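Local coordinates for protein separin (Saccharomyces cerevisiae, PDB 5U1T) that acts as a caspase-like cysteine protease that cleaves a cohesin subunit at the onset of anaphase, allowing chromosomes to segregate, at residues N56-L61 / N72-Q77; E828-Y833 / I872-M877; K1261-L1266 / W1288-F1293; E1546-R1551 / S1565-K1570. All coordinates share one frame; numbering follows the deposited sequence.

Interaction 1 of 4, residues N56-L61 / N72-Q77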
# COMPACT_ATOMS: atom_id res chain seq x y z
N ASN A 56 32.04 -44.59 6.53
CA ASN A 56 32.26 -43.20 6.23
C ASN A 56 31.11 -42.59 5.42
O ASN A 56 30.79 -41.41 5.54
CB ASN A 56 33.55 -43.02 5.46
CG ASN A 56 33.77 -41.59 5.05
OD1 ASN A 56 33.37 -41.17 3.97
ND2 ASN A 56 34.36 -40.81 5.95
N SER A 57 30.51 -43.41 4.56
CA SER A 57 29.40 -42.97 3.76
C SER A 57 28.22 -42.58 4.66
O SER A 57 27.62 -41.52 4.50
CB SER A 57 29.04 -44.07 2.77
OG SER A 57 27.82 -43.79 2.14
N ILE A 58 27.94 -43.42 5.66
CA ILE A 58 26.83 -43.19 6.59
C ILE A 58 27.12 -42.04 7.58
O ILE A 58 26.26 -41.20 7.81
CB ILE A 58 26.49 -44.47 7.39
CG1 ILE A 58 26.11 -45.62 6.45
CG2 ILE A 58 25.33 -44.22 8.31
CD1 ILE A 58 26.32 -47.05 7.06
N TYR A 59 28.32 -42.02 8.16
CA TYR A 59 28.69 -40.95 9.08
C TYR A 59 28.57 -39.58 8.40
O TYR A 59 28.21 -38.61 9.03
CB TYR A 59 30.13 -41.12 9.60
CG TYR A 59 30.34 -42.13 10.71
CD1 TYR A 59 29.68 -42.03 11.94
CD2 TYR A 59 31.25 -43.17 10.56
CE1 TYR A 59 29.89 -42.94 12.95
CE2 TYR A 59 31.47 -44.09 11.56
CZ TYR A 59 30.79 -43.97 12.75
OH TYR A 59 31.04 -44.90 13.75
N SER A 60 28.88 -39.53 7.11
CA SER A 60 28.82 -38.29 6.34
C SER A 60 27.42 -37.81 6.07
O SER A 60 27.13 -36.62 6.19
CB SER A 60 29.51 -38.46 5.01
OG SER A 60 30.90 -38.39 5.20
N LEU A 61 26.57 -38.74 5.66
CA LEU A 61 25.19 -38.42 5.37
C LEU A 61 24.47 -37.93 6.62
O LEU A 61 23.81 -36.90 6.59
CB LEU A 61 24.44 -39.62 4.80
CG LEU A 61 23.01 -39.19 4.49
CD1 LEU A 61 22.68 -39.35 3.02
CD2 LEU A 61 21.99 -39.94 5.37
N ASN A 72 24.57 -42.49 16.83
CA ASN A 72 24.72 -43.37 18.00
C ASN A 72 24.58 -44.83 17.63
O ASN A 72 25.35 -45.69 18.10
CB ASN A 72 23.66 -43.05 19.06
CG ASN A 72 23.69 -41.61 19.50
OD1 ASN A 72 23.68 -40.68 18.68
ND2 ASN A 72 23.73 -41.41 20.81
N SER A 73 23.58 -45.12 16.82
CA SER A 73 23.27 -46.49 16.52
C SER A 73 24.35 -47.04 15.58
O SER A 73 24.66 -48.24 15.63
CB SER A 73 21.87 -46.61 15.91
OG SER A 73 21.95 -46.46 14.52
N THR A 74 24.95 -46.16 14.79
CA THR A 74 26.06 -46.50 13.89
C THR A 74 27.38 -46.74 14.64
O THR A 74 28.13 -47.66 14.34
CB THR A 74 26.27 -45.38 12.84
OG1 THR A 74 25.14 -45.34 11.98
CG2 THR A 74 27.52 -45.60 12.00
N VAL A 75 27.66 -45.88 15.62
CA VAL A 75 28.81 -46.01 16.49
C VAL A 75 28.76 -47.35 17.24
O VAL A 75 29.79 -48.00 17.45
CB VAL A 75 28.86 -44.82 17.48
CG1 VAL A 75 29.62 -45.15 18.74
CG2 VAL A 75 29.45 -43.61 16.78
N LYS A 76 27.56 -47.75 17.63
CA LYS A 76 27.34 -49.00 18.34
C LYS A 76 27.77 -50.19 17.50
O LYS A 76 28.45 -51.12 17.99
CB LYS A 76 25.87 -49.13 18.74
CG LYS A 76 25.63 -50.00 19.94
CD LYS A 76 24.26 -50.61 19.92
CE LYS A 76 24.22 -51.85 20.80
NZ LYS A 76 22.86 -52.03 21.34
N GLN A 77 27.40 -50.16 16.22
CA GLN A 77 27.87 -51.16 15.27
C GLN A 77 29.38 -51.11 15.13
O GLN A 77 30.06 -52.15 15.08
CB GLN A 77 27.21 -50.95 13.91
CG GLN A 77 25.79 -51.44 13.88
CD GLN A 77 25.04 -50.93 12.69
OE1 GLN A 77 23.90 -51.33 12.46
NE2 GLN A 77 25.66 -50.03 11.91
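Tyr59 and Thr74 mark the nearest approach of two helical segments, 56-61 and 72-77, with their CA atoms 7.8 Å apart. The segment axes run nearly antiparallel, at 161° between their N-to-C directions, and come within 10.7 Å of each other. Tyr59 and Thr74 supply most of the buried surface. In Tyr59 the CG atom stands anti to the carbonyl carbon (chi1 -79°), and the ring extends from there to the second helix. The methyl CG2 of Thr74 sits over one face of that ring, 4.0 Å from the Tyr59 centroid and 25° off the normal. It is offset toward the rim at CE1 and CZ and makes a CH-pi contact. Val75 takes the edge instead. Its CG2 lies in the ring plane, 3.7 Å from Tyr59 OH. The two segments belong to a helical hairpin: helix 48-64 turns through a short link into helix 69-87, near the N-terminal end of the helical domain. The hydroxyl of Tyr59 is hydrogen-bonded to His78 ND1, further along the second helix. An alanine in place of Tyr59 takes away the ring; the methyls of Thr74 and Val75 would probably be left with a gap beside them, and His78 without its hydroxyl partner. Beside the ring, Ile58 CG2 approaches Thr74 OG1 at 3.8 Å. This is van der Waals contact, since Ile58 offers only a methyl; the Thr74 hydroxyl is hydrogen-bonded to the carbonyl O of His70. Leu101 of helix 91-103 also touches Tyr59, together with Glu104 and Thr105 from the loop that follows.

Interaction 2 of 4, residues E828-Y833 / I872-M877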
# COMPACT_ATOMS: atom_id res chain seq x y z
N GLU A 828 -0.27 -7.94 -10.58
CA GLU A 828 -1.02 -8.48 -9.43
C GLU A 828 -2.51 -8.51 -9.72
O GLU A 828 -3.14 -7.49 -9.84
CB GLU A 828 -0.72 -7.72 -8.15
CG GLU A 828 0.75 -7.67 -7.78
CD GLU A 828 1.36 -9.02 -7.55
OE1 GLU A 828 0.76 -9.84 -6.86
OE2 GLU A 828 2.45 -9.26 -8.06
N PRO A 829 -3.09 -9.69 -9.76
CA PRO A 829 -4.48 -9.87 -10.18
C PRO A 829 -5.51 -9.11 -9.34
O PRO A 829 -6.44 -8.53 -9.89
CB PRO A 829 -4.68 -11.38 -10.05
CG PRO A 829 -3.33 -11.94 -10.30
CD PRO A 829 -2.40 -10.98 -9.60
N ILE A 830 -5.34 -9.07 -8.03
CA ILE A 830 -6.29 -8.35 -7.21
C ILE A 830 -6.24 -6.87 -7.47
O ILE A 830 -7.20 -6.18 -7.28
CB ILE A 830 -6.06 -8.60 -5.73
CG1 ILE A 830 -7.17 -7.98 -4.91
CG2 ILE A 830 -4.77 -7.98 -5.29
CD1 ILE A 830 -8.46 -8.73 -5.01
N ILE A 831 -5.10 -6.38 -7.88
CA ILE A 831 -4.99 -4.96 -8.17
C ILE A 831 -5.51 -4.67 -9.57
O ILE A 831 -6.26 -3.73 -9.77
CB ILE A 831 -3.55 -4.46 -8.04
CG1 ILE A 831 -3.02 -4.70 -6.63
CG2 ILE A 831 -3.49 -2.97 -8.34
CD1 ILE A 831 -3.72 -3.89 -5.55
N VAL A 832 -5.13 -5.50 -10.52
CA VAL A 832 -5.62 -5.38 -11.88
C VAL A 832 -7.14 -5.49 -11.91
O VAL A 832 -7.81 -4.67 -12.55
CB VAL A 832 -4.97 -6.44 -12.79
CG1 VAL A 832 -5.60 -6.46 -14.16
CG2 VAL A 832 -3.48 -6.16 -12.91
N TYR A 833 -7.70 -6.48 -11.21
CA TYR A 833 -9.14 -6.61 -11.18
C TYR A 833 -9.81 -5.37 -10.60
O TYR A 833 -10.67 -4.78 -11.25
CB TYR A 833 -9.61 -7.83 -10.37
CG TYR A 833 -11.13 -7.81 -10.30
CD1 TYR A 833 -11.88 -7.99 -11.46
CD2 TYR A 833 -11.80 -7.50 -9.11
CE1 TYR A 833 -13.25 -7.91 -11.43
CE2 TYR A 833 -13.17 -7.42 -9.08
CZ TYR A 833 -13.90 -7.63 -10.25
OH TYR A 833 -15.27 -7.55 -10.25
N ILE A 872 -14.75 -12.28 -0.64
CA ILE A 872 -16.18 -11.97 -0.81
C ILE A 872 -16.36 -10.55 -1.37
O ILE A 872 -17.25 -10.33 -2.17
CB ILE A 872 -16.98 -12.14 0.51
CG1 ILE A 872 -18.48 -11.93 0.25
CG2 ILE A 872 -16.51 -11.19 1.59
CD1 ILE A 872 -19.04 -12.74 -0.91
N THR A 873 -15.50 -9.62 -0.98
CA THR A 873 -15.61 -8.26 -1.46
C THR A 873 -15.27 -8.15 -2.97
O THR A 873 -15.88 -7.33 -3.66
CB THR A 873 -14.75 -7.28 -0.62
OG1 THR A 873 -13.37 -7.65 -0.67
CG2 THR A 873 -15.18 -7.28 0.82
N SER A 874 -14.37 -8.97 -3.50
CA SER A 874 -14.19 -9.00 -4.95
C SER A 874 -15.33 -9.72 -5.67
O SER A 874 -15.62 -9.41 -6.82
CB SER A 874 -12.88 -9.67 -5.35
OG SER A 874 -11.77 -8.84 -5.16
N LEU A 875 -15.94 -10.70 -5.01
CA LEU A 875 -17.01 -11.49 -5.62
C LEU A 875 -18.29 -10.66 -5.77
O LEU A 875 -18.94 -10.68 -6.83
CB LEU A 875 -17.30 -12.75 -4.81
CG LEU A 875 -18.48 -13.58 -5.33
CD1 LEU A 875 -18.21 -14.21 -6.69
CD2 LEU A 875 -18.88 -14.63 -4.31
N THR A 876 -18.65 -9.94 -4.71
CA THR A 876 -19.84 -9.09 -4.77
C THR A 876 -19.64 -8.00 -5.82
O THR A 876 -20.58 -7.67 -6.54
CB THR A 876 -20.17 -8.48 -3.40
OG1 THR A 876 -19.04 -7.77 -2.90
CG2 THR A 876 -20.55 -9.58 -2.43
N MET A 877 -18.42 -7.48 -5.94
CA MET A 877 -18.13 -6.53 -7.01
C MET A 877 -18.32 -7.17 -8.38
O MET A 877 -18.84 -6.54 -9.30
CB MET A 877 -16.71 -5.99 -6.89
CG MET A 877 -16.50 -5.09 -5.70
SD MET A 877 -14.82 -4.45 -5.64
CE MET A 877 -14.96 -3.45 -4.16
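Ile830 and Ser874 lie where the two segments come nearest, with CA atoms 8.2 Å apart. The helical parts run in roughly the same direction, at 32° to each other, with axes 11.9 Å apart. The more enclosed part of the contact is around Ser874, where Ile830, Tyr833 and the serine are all buried. With CG1 anti to the backbone N (chi1 -173°) and a bend at chi2, Ile830 brings its methyl CD1 to Ser874 OG. One turn on, the Tyr833 ring passes beside the same serine, with CE2 3.9 Å from Ser874 O. The Ser874 hydroxyl is hydrogen-bonded to Asp871 OD2 and to Arg834 NE; Arg834 follows Tyr833, so that bond also joins the two helices. From segment 828-833 itself the hydroxyl meets only carbon atoms. The looser part is at Met877, which is partly exposed. The CB of Met877 lies at the edge of the Tyr833 ring, near its plane and 4.0 Å from OH. Beyond CB the methionine chain is extended and leads away, so its sulfur does not take part. Tyr833 OH also comes 3.6 Å from Met877 C, which puts the end of the ring against the backbone of the second helix. The contact pairs the start of helix 829-845 with that of helix 872-881. Other helices close round it. Phe617 of helix 602-617 packs on Ile830. Helix 849-863 lies against Tyr833 through Ala859, Ala862 and the ring of Phe863. Helix 885-891 touches the other flank of segment 872-877, at Ile872, Leu875 and Thr876.

Interaction 3 of 4, residues K1261-L1266 / W1288-F1293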
# COMPACT_ATOMS: atom_id res chain seq x y z
N LYS A 1261 -62.49 41.55 -19.72
CA LYS A 1261 -63.11 40.88 -20.87
C LYS A 1261 -62.82 39.38 -20.89
O LYS A 1261 -63.73 38.55 -20.99
CB LYS A 1261 -62.63 41.53 -22.17
CG LYS A 1261 -63.17 42.94 -22.38
CD LYS A 1261 -64.65 42.91 -22.67
CE LYS A 1261 -65.11 44.27 -23.16
NZ LYS A 1261 -66.40 44.24 -23.95
N PHE A 1262 -61.52 39.07 -20.80
CA PHE A 1262 -61.00 37.73 -20.64
C PHE A 1262 -61.85 36.94 -19.65
O PHE A 1262 -62.38 35.89 -19.99
CB PHE A 1262 -59.54 37.79 -20.18
CG PHE A 1262 -58.96 36.46 -19.81
CD1 PHE A 1262 -58.52 35.58 -20.79
CD2 PHE A 1262 -58.84 36.08 -18.47
CE1 PHE A 1262 -57.99 34.35 -20.44
CE2 PHE A 1262 -58.32 34.85 -18.11
CZ PHE A 1262 -57.89 33.98 -19.10
N TYR A 1263 -62.00 37.45 -18.43
CA TYR A 1263 -62.81 36.74 -17.45
C TYR A 1263 -64.28 36.65 -17.84
O TYR A 1263 -64.89 35.62 -17.64
CB TYR A 1263 -62.66 37.36 -16.06
CG TYR A 1263 -61.43 36.87 -15.35
CD1 TYR A 1263 -61.33 35.54 -14.92
CD2 TYR A 1263 -60.35 37.71 -15.14
CE1 TYR A 1263 -60.19 35.09 -14.28
CE2 TYR A 1263 -59.21 37.26 -14.50
CZ TYR A 1263 -59.13 35.96 -14.08
OH TYR A 1263 -57.98 35.55 -13.45
N GLU A 1264 -64.84 37.72 -18.40
CA GLU A 1264 -66.22 37.65 -18.84
C GLU A 1264 -66.33 36.53 -19.86
O GLU A 1264 -67.22 35.67 -19.76
CB GLU A 1264 -66.69 38.98 -19.42
CG GLU A 1264 -67.87 38.90 -20.41
CD GLU A 1264 -67.88 40.10 -21.38
OE1 GLU A 1264 -66.93 40.93 -21.32
OE2 GLU A 1264 -68.84 40.25 -22.19
N ILE A 1265 -65.41 36.51 -20.81
CA ILE A 1265 -65.41 35.45 -21.81
C ILE A 1265 -65.35 34.03 -21.19
O ILE A 1265 -66.10 33.15 -21.61
CB ILE A 1265 -64.26 35.64 -22.80
CG1 ILE A 1265 -64.55 36.88 -23.66
CG2 ILE A 1265 -64.09 34.41 -23.68
CD1 ILE A 1265 -63.35 37.49 -24.28
N LEU A 1266 -64.52 33.82 -20.18
CA LEU A 1266 -64.49 32.53 -19.49
C LEU A 1266 -65.81 32.24 -18.76
O LEU A 1266 -66.26 31.08 -18.71
CB LEU A 1266 -63.32 32.47 -18.50
CG LEU A 1266 -61.90 32.40 -19.10
CD1 LEU A 1266 -60.81 32.17 -18.03
CD2 LEU A 1266 -61.82 31.33 -20.18
N TRP A 1288 -49.60 36.84 -15.57
CA TRP A 1288 -48.63 36.58 -16.61
C TRP A 1288 -49.16 35.54 -17.57
O TRP A 1288 -48.71 35.46 -18.71
CB TRP A 1288 -47.28 36.15 -16.04
CG TRP A 1288 -47.29 34.81 -15.37
CD1 TRP A 1288 -47.50 34.57 -14.05
CD2 TRP A 1288 -47.08 33.52 -15.98
NE1 TRP A 1288 -47.43 33.23 -13.79
CE2 TRP A 1288 -47.18 32.55 -14.96
CE3 TRP A 1288 -46.82 33.09 -17.29
CZ2 TRP A 1288 -47.02 31.18 -15.19
CZ3 TRP A 1288 -46.66 31.71 -17.52
CH2 TRP A 1288 -46.77 30.78 -16.48
N VAL A 1289 -50.12 34.74 -17.11
CA VAL A 1289 -50.76 33.75 -17.97
C VAL A 1289 -51.73 34.43 -18.94
O VAL A 1289 -51.77 34.12 -20.13
CB VAL A 1289 -51.52 32.69 -17.15
CG1 VAL A 1289 -52.29 31.73 -18.06
CG2 VAL A 1289 -50.56 31.93 -16.23
N ILE A 1290 -52.50 35.37 -18.39
CA ILE A 1290 -53.39 36.21 -19.16
C ILE A 1290 -52.58 37.00 -20.18
O ILE A 1290 -52.98 37.08 -21.33
CB ILE A 1290 -54.20 37.16 -18.25
CG1 ILE A 1290 -54.92 36.34 -17.17
CG2 ILE A 1290 -55.22 37.97 -19.05
CD1 ILE A 1290 -55.65 37.20 -16.14
N GLU A 1291 -51.43 37.54 -19.76
CA GLU A 1291 -50.59 38.35 -20.64
C GLU A 1291 -50.13 37.59 -21.87
O GLU A 1291 -49.85 38.18 -22.90
CB GLU A 1291 -49.35 38.87 -19.90
CG GLU A 1291 -49.65 39.99 -18.93
CD GLU A 1291 -48.47 40.31 -18.04
OE1 GLU A 1291 -48.63 41.07 -17.04
OE2 GLU A 1291 -47.37 39.80 -18.33
N LEU A 1292 -50.06 36.28 -21.76
CA LEU A 1292 -49.60 35.46 -22.88
C LEU A 1292 -50.54 35.62 -24.07
O LEU A 1292 -50.11 35.53 -25.21
CB LEU A 1292 -49.50 34.00 -22.48
CG LEU A 1292 -48.31 33.60 -21.61
CD1 LEU A 1292 -48.36 32.11 -21.31
CD2 LEU A 1292 -47.01 33.98 -22.30
N PHE A 1293 -51.82 35.85 -23.80
CA PHE A 1293 -52.83 36.01 -24.85
C PHE A 1293 -52.57 37.29 -25.63
O PHE A 1293 -52.52 37.27 -26.86
CB PHE A 1293 -54.25 36.00 -24.26
CG PHE A 1293 -54.73 34.63 -23.88
CD1 PHE A 1293 -54.43 34.09 -22.64
CD2 PHE A 1293 -55.44 33.86 -24.79
CE1 PHE A 1293 -54.84 32.83 -22.30
CE2 PHE A 1293 -55.86 32.59 -24.46
CZ PHE A 1293 -55.56 32.08 -23.20
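Phe1262 presents one ring face to Ile1290, whose CG2 lies 4.2 Å from the Phe1262 centroid and 17° off the normal. This is a CH-pi contact, offset toward the rim. The neighbouring CG1 of Ile1290 reaches Phe1262 CE2 at 3.8 Å. Farther round the ring, Phe1262 CE1 lies over a face of Phe1293. The two ring planes are inclined at 52°, with centroids 5.6 Å apart. At the edge of the Phe1293 ring, in its plane, is the carbonyl O of Ile1290. Tyr1263 has Phe1262 CD2 over the centre of one face, and its CE2 touches Ile1290 CD1 at 3.9 Å. Tyr1263 OH is hydrogen-bonded to the backbone N of Val1285, and its ring makes a cation-pi contact with Lys1284. The segment axes cross at about a right angle, and Phe1262 and Ile1290, whose CA atoms are nearest, meet between them. Phe1262 CG is anti to the backbone N (chi1 172°), which aims the ring at the second helix. A serine here would remove the ring shared by Ile1290, Phe1293 and Tyr1263, and would probably open a gap between the helices. The contact lies within the family C50 region, joining helix 1252-1269 to the short helix 1287-1294. Helix 1332-1347 packs on Lys1261 and Ile1265, while helix 1303-1320 touches Val1289, Leu1292 and Phe1293. Strand 1157-1163 meets Trp1288 on the far flank of the second helix.

Interaction 4 of 4, residues E1546-R1551 / S1565-K1570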
# COMPACT_ATOMS: atom_id res chain seq x y z
N GLU A 1546 -18.45 45.28 -39.30
CA GLU A 1546 -18.99 46.47 -39.91
C GLU A 1546 -20.22 46.97 -39.16
O GLU A 1546 -20.35 48.17 -38.92
CB GLU A 1546 -19.33 46.22 -41.38
CG GLU A 1546 -19.03 47.43 -42.27
CD GLU A 1546 -20.04 48.56 -42.11
OE1 GLU A 1546 -21.18 48.30 -41.63
OE2 GLU A 1546 -19.70 49.72 -42.48
N LYS A 1547 -21.12 46.06 -38.79
CA LYS A 1547 -22.33 46.46 -38.07
C LYS A 1547 -22.03 46.98 -36.65
O LYS A 1547 -22.76 47.84 -36.13
CB LYS A 1547 -23.34 45.30 -38.02
CG LYS A 1547 -24.01 44.96 -39.36
CD LYS A 1547 -25.29 45.76 -39.59
CE LYS A 1547 -25.45 46.22 -41.04
NZ LYS A 1547 -24.43 47.25 -41.46
N MET A 1548 -21.01 46.42 -36.02
CA MET A 1548 -20.64 46.83 -34.68
C MET A 1548 -19.83 48.11 -34.70
O MET A 1548 -19.76 48.82 -33.71
CB MET A 1548 -19.90 45.72 -33.94
CG MET A 1548 -20.23 45.67 -32.46
SD MET A 1548 -19.84 44.10 -31.68
CE MET A 1548 -19.58 43.16 -33.15
N GLY A 1549 -19.22 48.41 -35.84
CA GLY A 1549 -18.44 49.62 -36.00
C GLY A 1549 -16.95 49.42 -35.91
O GLY A 1549 -16.20 50.38 -35.84
N PHE A 1550 -16.52 48.17 -35.91
CA PHE A 1550 -15.12 47.87 -35.81
C PHE A 1550 -14.39 48.29 -37.05
O PHE A 1550 -14.25 47.53 -37.99
CB PHE A 1550 -14.89 46.40 -35.59
CG PHE A 1550 -13.52 46.08 -35.11
CD1 PHE A 1550 -13.01 46.71 -34.00
CD2 PHE A 1550 -12.74 45.16 -35.76
CE1 PHE A 1550 -11.75 46.43 -33.55
CE2 PHE A 1550 -11.48 44.87 -35.32
CZ PHE A 1550 -10.98 45.51 -34.22
N ARG A 1551 -13.91 49.52 -37.02
CA ARG A 1551 -13.16 50.09 -38.12
C ARG A 1551 -12.03 50.97 -37.60
O ARG A 1551 -11.73 50.98 -36.41
CB ARG A 1551 -14.09 50.90 -39.03
CG ARG A 1551 -14.52 50.15 -40.28
CD ARG A 1551 -15.94 50.51 -40.70
NE ARG A 1551 -16.21 51.94 -40.60
CZ ARG A 1551 -16.57 52.71 -41.62
NH1 ARG A 1551 -16.71 52.21 -42.84
NH2 ARG A 1551 -16.80 54.01 -41.42
N SER A 1565 -24.81 41.86 -29.67
CA SER A 1565 -25.97 41.00 -29.76
C SER A 1565 -26.75 41.21 -31.04
O SER A 1565 -26.85 40.30 -31.87
CB SER A 1565 -26.88 41.23 -28.56
OG SER A 1565 -26.29 40.71 -27.39
N TYR A 1566 -27.32 42.41 -31.20
CA TYR A 1566 -28.04 42.74 -32.42
C TYR A 1566 -27.13 42.53 -33.64
O TYR A 1566 -27.58 42.04 -34.68
CB TYR A 1566 -28.57 44.19 -32.40
CG TYR A 1566 -29.71 44.47 -31.43
CD1 TYR A 1566 -30.98 43.91 -31.61
CD2 TYR A 1566 -29.53 45.31 -30.34
CE1 TYR A 1566 -32.02 44.16 -30.71
CE2 TYR A 1566 -30.56 45.57 -29.45
CZ TYR A 1566 -31.81 45.00 -29.63
OH TYR A 1566 -32.81 45.28 -28.73
N ALA A 1567 -25.85 42.89 -33.50
CA ALA A 1567 -24.90 42.78 -34.62
C ALA A 1567 -24.75 41.35 -35.08
O ALA A 1567 -24.60 41.09 -36.27
CB ALA A 1567 -23.55 43.35 -34.24
N VAL A 1568 -24.79 40.41 -34.15
CA VAL A 1568 -24.66 39.01 -34.51
C VAL A 1568 -25.92 38.50 -35.22
O VAL A 1568 -25.82 37.89 -36.28
CB VAL A 1568 -24.35 38.14 -33.28
CG1 VAL A 1568 -24.63 36.68 -33.57
CG2 VAL A 1568 -22.90 38.34 -32.85
N SER A 1569 -27.09 38.75 -34.64
CA SER A 1569 -28.32 38.22 -35.22
C SER A 1569 -28.67 38.82 -36.58
O SER A 1569 -29.33 38.19 -37.41
CB SER A 1569 -29.50 38.42 -34.26
OG SER A 1569 -29.70 39.80 -34.01
N LYS A 1570 -28.20 40.04 -36.82
CA LYS A 1570 -28.39 40.67 -38.12
C LYS A 1570 -27.35 40.13 -39.12
O LYS A 1570 -27.54 40.25 -40.32
CB LYS A 1570 -28.30 42.20 -37.99
CG LYS A 1570 -29.33 42.99 -38.83
CD LYS A 1570 -30.79 42.53 -38.59
CE LYS A 1570 -31.83 43.50 -39.18
NZ LYS A 1570 -31.44 43.98 -40.55
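Ala1567 points its methyl at the end of helix 1534-1548, where Lys1547 and Met1548 receive it. The backbones come close here, with the CA atoms of Lys1547 and Ala1567 5.7 Å apart. The two partners use different parts of their chains. Lys1547 offers its root: CB lies 4.3 Å from Ala1567 CB, and the rest of the chain turns away. Met1548 offers its end. Its chain is bent at the last torsion (chi3 -13°), and CE lies 4.1 Å from Ala1567 CB. The alanine methyl is thus met by a lysine CB and a methionine methyl. The amine of Lys1547 goes back along its own segment to Glu1546, with NZ 3.4 Å from OE1. Arg1551 adds a longer ion pair, NH1 to Glu1546 OE2 at 3.9 Å, in which the oxygen lies well out of the guanidinium plane and only the charges act. The helix ends just after the contact. Gly1549, with a positive phi of 102°, is the C-prime residue of a Schellman motif, and the chain turns there so that Phe1550 packs on Phe1433 and Ile1436 of helix 1423-1436. Backbone bonds between Lys1547 and Leu1562 also tie this helix end to the chain just before helix 1564-1571. Between the two segments themselves the contact is apolar and small. It rests on van der Waals contact round one methyl, with no directional bond to set it. The charges pair along one segment, so they are likely to steady the helix end more than the contact.

From the N terminus, interaction 1 closes a ten-residue link within a helical hairpin of the helical domain. Interaction 2 follows far along the chain, its centre about 56 Å away, and closes a longer, mostly helical excursion nearer the middle of the molecule. Interaction 3 closes a 21-residue, partly helical connection in the C50 region. Interaction 4 closes a 13-residue, almost wholly non-helical one between two helices that precede the C-terminal strands. None of the four nests in or crosses another; they stand in series. Interactions 3 and 4 share one side of the chain's centre, about 39 Å apart between centres, while interaction 1 is on the opposite side, about 121 Å from interaction 3, centre to centre.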